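PDB 3D3Q: tRNA delta(2)-isopentenylpyrophosphate transferase from Staphylococcus epidermidis ATCC 12228, which probably catalyses transfer of a dimethylallyl group from dimethylallyl diphosphate to adenine 37 of tRNAs that read codons beginning with uridine. Local coordinates for residues A[25-30]-A[302-307]; A[8-13]-A[98-103]. All coordinates share one frame; numbering follows the deposited sequence.

Contact 1: A[25-30]-A[302-307]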
loop_
_atom_site.group_PDB
_atom_site.type_symbol
_atom_site.label_atom_id
_atom_site.label_comp_id
_atom_site.label_asym_id
_atom_site.label_seq_id
_atom_site.Cartn_x
_atom_site.Cartn_y
_atom_site.Cartn_z
ATOM N N ILE A 25 -8.921 6.392 10.434
ATOM C CA ILE A 25 -9.686 6.684 11.623
ATOM C C ILE A 25 -10.752 7.752 11.348
ATOM O O ILE A 25 -11.902 7.620 11.790
ATOM C CB ILE A 25 -8.737 7.110 12.768
ATOM C CG1 ILE A 25 -7.800 5.942 13.088
ATOM C CG2 ILE A 25 -9.518 7.519 13.992
ATOM C CD1 ILE A 25 -6.904 6.168 14.261
ATOM N N GLU A 26 -10.394 8.796 10.603
ATOM C CA GLU A 26 -11.349 9.864 10.276
ATOM C C GLU A 26 -12.552 9.317 9.504
ATOM O O GLU A 26 -13.686 9.739 9.732
ATOM C CB GLU A 26 -10.658 10.975 9.467
ATOM C CG GLU A 26 -9.647 11.789 10.288
ATOM C CD GLU A 26 -10.281 12.552 11.462
ATOM O OE1 GLU A 26 -10.964 13.585 11.222
ATOM O OE2 GLU A 26 -10.106 12.110 12.631
ATOM N N VAL A 27 -12.293 8.380 8.593
ATOM C CA VAL A 27 -13.349 7.755 7.807
ATOM C C VAL A 27 -14.158 6.853 8.731
ATOM O O VAL A 27 -15.376 6.775 8.634
ATOM C CB VAL A 27 -12.765 6.903 6.683
ATOM C CG1 VAL A 27 -13.861 6.152 5.979
ATOM C CG2 VAL A 27 -12.020 7.783 5.724
ATOM N N ALA A 28 -13.460 6.182 9.637
ATOM C CA ALA A 28 -14.089 5.288 10.581
ATOM C C ALA A 28 -15.007 6.056 11.513
ATOM O O ALA A 28 -16.042 5.544 11.946
ATOM C CB ALA A 28 -13.040 4.556 11.377
ATOM N N LYS A 29 -14.636 7.291 11.828
ATOM C CA LYS A 29 -15.455 8.106 12.713
ATOM C C LYS A 29 -16.629 8.758 12.004
ATOM O O LYS A 29 -17.618 9.073 12.647
ATOM C CB LYS A 29 -14.616 9.195 13.382
ATOM C CG LYS A 29 -13.671 8.693 14.459
ATOM C CD LYS A 29 -13.249 9.835 15.391
ATOM C CE LYS A 29 -12.559 10.987 14.637
ATOM N NZ LYS A 29 -12.194 12.139 15.525
ATOM N N LYS A 30 -16.532 8.966 10.696
ATOM C CA LYS A 30 -17.628 9.597 9.983
ATOM C C LYS A 30 -18.631 8.564 9.467
ATOM O O LYS A 30 -19.761 8.916 9.141
ATOM C CB LYS A 30 -17.089 10.452 8.826
ATOM C CG LYS A 30 -18.096 11.407 8.193
ATOM C CD LYS A 30 -17.453 12.182 7.052
ATOM C CE LYS A 30 -18.355 13.295 6.532
ATOM N NZ LYS A 30 -17.639 14.156 5.535
HETATM N N MSE A 302 -9.252 17.359 3.505
HETATM C CA MSE A 302 -9.606 17.374 2.098
HETATM C C MSE A 302 -9.744 15.964 1.550
HETATM O O MSE A 302 -10.595 15.706 0.709
HETATM C CB MSE A 302 -8.567 18.140 1.297
HETATM C CG MSE A 302 -8.678 19.630 1.458
HETATM SE SE MSE A 302 -7.085 20.492 0.838
HETATM C CE MSE A 302 -7.331 20.323 -1.069
HETATM N N MSE A 303 -8.901 15.054 2.016
HETATM C CA MSE A 303 -8.970 13.682 1.565
HETATM C C MSE A 303 -10.271 13.066 2.063
HETATM O O MSE A 303 -10.969 12.407 1.306
HETATM C CB MSE A 303 -7.789 12.883 2.102
HETATM C CG MSE A 303 -6.433 13.398 1.662
HETATM SE SE MSE A 303 -4.985 12.141 2.108
HETATM C CE MSE A 303 -4.040 13.190 3.445
ATOM N N LEU A 304 -10.599 13.295 3.334
ATOM C CA LEU A 304 -11.821 12.754 3.914
ATOM C C LEU A 304 -13.040 13.196 3.129
ATOM O O LEU A 304 -14.082 12.557 3.192
ATOM C CB LEU A 304 -11.965 13.176 5.380
ATOM C CG LEU A 304 -13.204 12.707 6.153
ATOM C CD1 LEU A 304 -13.283 11.200 6.171
ATOM C CD2 LEU A 304 -13.135 13.237 7.567
ATOM N N ASP A 305 -12.922 14.288 2.386
ATOM C CA ASP A 305 -14.048 14.757 1.596
ATOM C C ASP A 305 -14.089 14.081 0.258
ATOM O O ASP A 305 -15.161 13.862 -0.293
ATOM C CB ASP A 305 -13.992 16.264 1.405
ATOM C CG ASP A 305 -14.410 17.001 2.648
ATOM O OD1 ASP A 305 -15.474 16.633 3.213
ATOM O OD2 ASP A 305 -13.696 17.946 3.063
ATOM N N GLU A 306 -12.917 13.773 -0.279
ATOM C CA GLU A 306 -12.833 13.091 -1.559
ATOM C C GLU A 306 -13.495 11.731 -1.401
ATOM O O GLU A 306 -14.239 11.283 -2.274
ATOM C CB GLU A 306 -11.376 12.908 -1.960
ATOM C CG GLU A 306 -10.929 13.822 -3.083
ATOM C CD GLU A 306 -11.550 13.448 -4.403
ATOM O OE1 GLU A 306 -11.379 12.274 -4.816
ATOM O OE2 GLU A 306 -12.203 14.325 -5.021
ATOM N N ILE A 307 -13.216 11.086 -0.272
ATOM C CA ILE A 307 -13.763 9.773 0.040
ATOM C C ILE A 307 -15.248 9.864 0.359
ATOM O O ILE A 307 -16.015 8.959 0.044
ATOM C CB ILE A 307 -13.023 9.139 1.255
ATOM C CG1 ILE A 307 -11.573 8.852 0.883
ATOM C CG2 ILE A 307 -13.696 7.841 1.679
ATOM C CD1 ILE A 307 -10.758 8.307 2.013
#

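Contact 2: A[8-13]-A[98-103]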
loop_
_atom_site.group_PDB
_atom_site.type_symbol
_atom_site.label_atom_id
_atom_site.label_comp_id
_atom_site.label_asym_id
_atom_site.label_seq_id
_atom_site.Cartn_x
_atom_site.Cartn_y
_atom_site.Cartn_z
ATOM N N PHE A 8 -19.512 -4.158 0.993
ATOM C CA PHE A 8 -18.770 -2.917 0.842
ATOM C C PHE A 8 -17.523 -2.935 1.718
ATOM O O PHE A 8 -17.585 -3.310 2.891
ATOM C CB PHE A 8 -19.637 -1.713 1.225
ATOM C CG PHE A 8 -18.986 -0.387 0.951
ATOM C CD1 PHE A 8 -18.666 -0.015 -0.351
ATOM C CD2 PHE A 8 -18.681 0.483 1.981
ATOM C CE1 PHE A 8 -18.052 1.209 -0.622
ATOM C CE2 PHE A 8 -18.068 1.710 1.718
ATOM C CZ PHE A 8 -17.755 2.067 0.406
ATOM N N LEU A 9 -16.399 -2.524 1.134
ATOM C CA LEU A 9 -15.119 -2.475 1.840
ATOM C C LEU A 9 -14.282 -1.265 1.421
ATOM O O LEU A 9 -14.176 -0.987 0.228
ATOM C CB LEU A 9 -14.316 -3.734 1.540
ATOM C CG LEU A 9 -12.957 -3.790 2.221
ATOM C CD1 LEU A 9 -13.123 -4.112 3.684
ATOM C CD2 LEU A 9 -12.124 -4.844 1.556
ATOM N N ILE A 10 -13.694 -0.547 2.382
ATOM C CA ILE A 10 -12.833 0.603 2.061
ATOM C C ILE A 10 -11.397 0.149 2.228
ATOM O O ILE A 10 -11.079 -0.544 3.192
ATOM C CB ILE A 10 -13.009 1.830 3.025
ATOM C CG1 ILE A 10 -14.415 2.425 2.938
ATOM C CG2 ILE A 10 -12.038 2.936 2.629
ATOM C CD1 ILE A 10 -14.691 3.100 1.622
ATOM N N VAL A 11 -10.527 0.521 1.297
ATOM C CA VAL A 11 -9.112 0.137 1.408
ATOM C C VAL A 11 -8.239 1.400 1.220
ATOM O O VAL A 11 -8.292 2.065 0.177
ATOM C CB VAL A 11 -8.716 -0.953 0.343
ATOM C CG1 VAL A 11 -7.336 -1.503 0.634
ATOM C CG2 VAL A 11 -9.720 -2.076 0.340
ATOM N N ILE A 12 -7.441 1.724 2.235
ATOM C CA ILE A 12 -6.584 2.905 2.204
ATOM C C ILE A 12 -5.112 2.522 2.325
ATOM O O ILE A 12 -4.601 2.310 3.428
ATOM C CB ILE A 12 -6.951 3.876 3.349
ATOM C CG1 ILE A 12 -8.446 4.192 3.284
ATOM C CG2 ILE A 12 -6.157 5.160 3.222
ATOM C CD1 ILE A 12 -8.964 4.999 4.454
ATOM N N VAL A 13 -4.436 2.432 1.182
ATOM C CA VAL A 13 -3.025 2.068 1.150
ATOM C C VAL A 13 -2.189 3.313 0.979
ATOM O O VAL A 13 -2.699 4.344 0.572
ATOM C CB VAL A 13 -2.712 1.110 -0.019
ATOM C CG1 VAL A 13 -3.441 -0.215 0.168
ATOM C CG2 VAL A 13 -3.116 1.750 -1.327
ATOM N N VAL A 98 -18.972 -0.516 8.797
ATOM C CA VAL A 98 -18.204 -0.425 7.571
ATOM C C VAL A 98 -16.797 -0.942 7.721
ATOM O O VAL A 98 -15.946 -0.287 8.332
ATOM C CB VAL A 98 -18.115 1.017 7.084
ATOM C CG1 VAL A 98 -17.292 1.078 5.810
ATOM C CG2 VAL A 98 -19.504 1.562 6.860
ATOM N N PRO A 99 -16.524 -2.126 7.158
ATOM C CA PRO A 99 -15.194 -2.724 7.235
ATOM C C PRO A 99 -14.168 -1.878 6.455
ATOM O O PRO A 99 -14.337 -1.617 5.254
ATOM C CB PRO A 99 -15.410 -4.099 6.628
ATOM C CG PRO A 99 -16.434 -3.822 5.587
ATOM C CD PRO A 99 -17.408 -2.923 6.297
ATOM N N ILE A 100 -13.102 -1.466 7.147
ATOM C CA ILE A 100 -12.048 -0.628 6.563
ATOM C C ILE A 100 -10.686 -1.249 6.835
ATOM O O ILE A 100 -10.360 -1.562 7.978
ATOM C CB ILE A 100 -12.032 0.777 7.215
ATOM C CG1 ILE A 100 -13.436 1.384 7.211
ATOM C CG2 ILE A 100 -11.095 1.671 6.476
ATOM C CD1 ILE A 100 -13.623 2.443 8.265
ATOM N N ILE A 101 -9.891 -1.433 5.792
ATOM C CA ILE A 101 -8.559 -1.979 5.980
ATOM C C ILE A 101 -7.547 -0.858 5.722
ATOM O O ILE A 101 -7.563 -0.199 4.686
ATOM C CB ILE A 101 -8.286 -3.190 5.056
ATOM C CG1 ILE A 101 -8.579 -2.823 3.612
ATOM C CG2 ILE A 101 -9.147 -4.362 5.488
ATOM C CD1 ILE A 101 -8.442 -3.984 2.670
ATOM N N ALA A 102 -6.693 -0.639 6.714
ATOM C CA ALA A 102 -5.676 0.380 6.666
ATOM C C ALA A 102 -4.352 -0.299 6.425
ATOM O O ALA A 102 -4.032 -1.307 7.063
ATOM C CB ALA A 102 -5.637 1.124 7.968
ATOM N N GLY A 103 -3.593 0.245 5.480
ATOM C CA GLY A 103 -2.282 -0.301 5.172
ATOM C C GLY A 103 -2.312 -1.566 4.355
ATOM O O GLY A 103 -3.336 -1.923 3.776
#

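Contact 1: A[25-30]-A[302-307]
Val-27 and Leu-304 are the residues whose CA atoms come nearest, 6.5 Å apart, between two helix segments, 25-30 and 302-307. The local axes come within 10.2 Å of each other and cross at -53°, and no hydrogen bond joins these two segments, so side chains carry the contact. Leu-304 contributes the most: its CG lies anti to the backbone N (chi1 180°), which extends the side chain toward the facing helix, where its two methyls meet different residues. CD1 meets CG2 of Val-27 at 3.7 Å, the two side chains passing in opposite senses, whereas CD2 rests against CB of Glu-26 at 3.9 Å. That same CG2 of Val-27 is also met by CD1 of Ile-307 at 4.0 Å, Ile-307 coming in roughly perpendicular to Val-27. Val-27 is thus touched by two apolar residues one helical turn apart. At the exposed margin the extended chain of Lys-30 passes Leu-304, its CD 4.4 Å from CD1, and brings NZ to 4.0 Å from OD1 of Asp-305. This separation is beyond a salt bridge, though the opposite charges would probably still attract; NZ is hydrogen-bonded to Thr-308 OG1, one turn further along the same helix. Helix 300-314 therefore bridges neighbouring elements of the fold: Ile-307 and Met-303, a selenomethionine, reach Leu-23 near the start of helix 20-30, while Met-303 and Glu-306 pack on Leu-293 of strand 291-294 at the sheet edge.

Contact 2: A[8-13]-A[98-103]
Ile-10 and Ile-100 face each other as a parallel bridge, CA atoms 4.7 Å apart, and the register continues through Val-11 with Ile-101 and Ile-12 with Ala-102. The strand axes run 20° apart. Four backbone hydrogen bonds follow the parallel ladder: Ile-10 N to Pro-99 O, Ile-101 N to Ile-10 O, Ile-12 N to Ile-101 O at 3.1 Å, and Gly-103 N to Ile-12 O, the last donor tilted from the carbonyl plane. Leu-9, Val-11 and Val-13 hydrogen-bond through their backbones to strand 197-204, making 8-13 an interior strand. This is the core of a P-loop NTPase fold: strand 8-13 runs straight into the predicted ATP-binding loop Gly-14 to Thr-21, and Gly-103, ending its neighbour, lies close to Lys-20. On the face covered by helix 20-30, Ile-10 and Ile-100 run alongside one another, Ile-10 CB 3.9 Å from Ile-100 CG2. The reverse face carries Ile-101, whose CG1 sits between backbone N and carbonyl carbon (chi1 53°), bringing Ile-101 CD1 against both methyls of Val-11. Leu-9 crosses Ile-101 nearly at right angles, Leu-9 CD2 lying 3.9 Å from Ile-101 CD1, while Leu-9 and Pro-99 both pack on Ile-89 of helix 78-94.

In the fold
Helix 20-30 joins the two contacts, whose centres lie 12 Å apart: it packs over the sheet of contact 2 with one side and receives helix 300-314 in contact 1 with another. Direct touch is seen where Ala-28 CA lies 3.7 Å from Ile-100 CD1. Along the chain the segments alternate, 8-13, 25-30, 98-103 and 302-307, and strand 8-13 leads into helix 20-30 through the predicted ATP-binding loop. Helix 300-314, near the C-terminal end of the modelled chain, thus lies beside helix 20-30, from near its start, in the layer of helices on one face of the sheet. Contact 2 adjoins the nucleotide loop; contact 1 packs the later part of the helix that follows it.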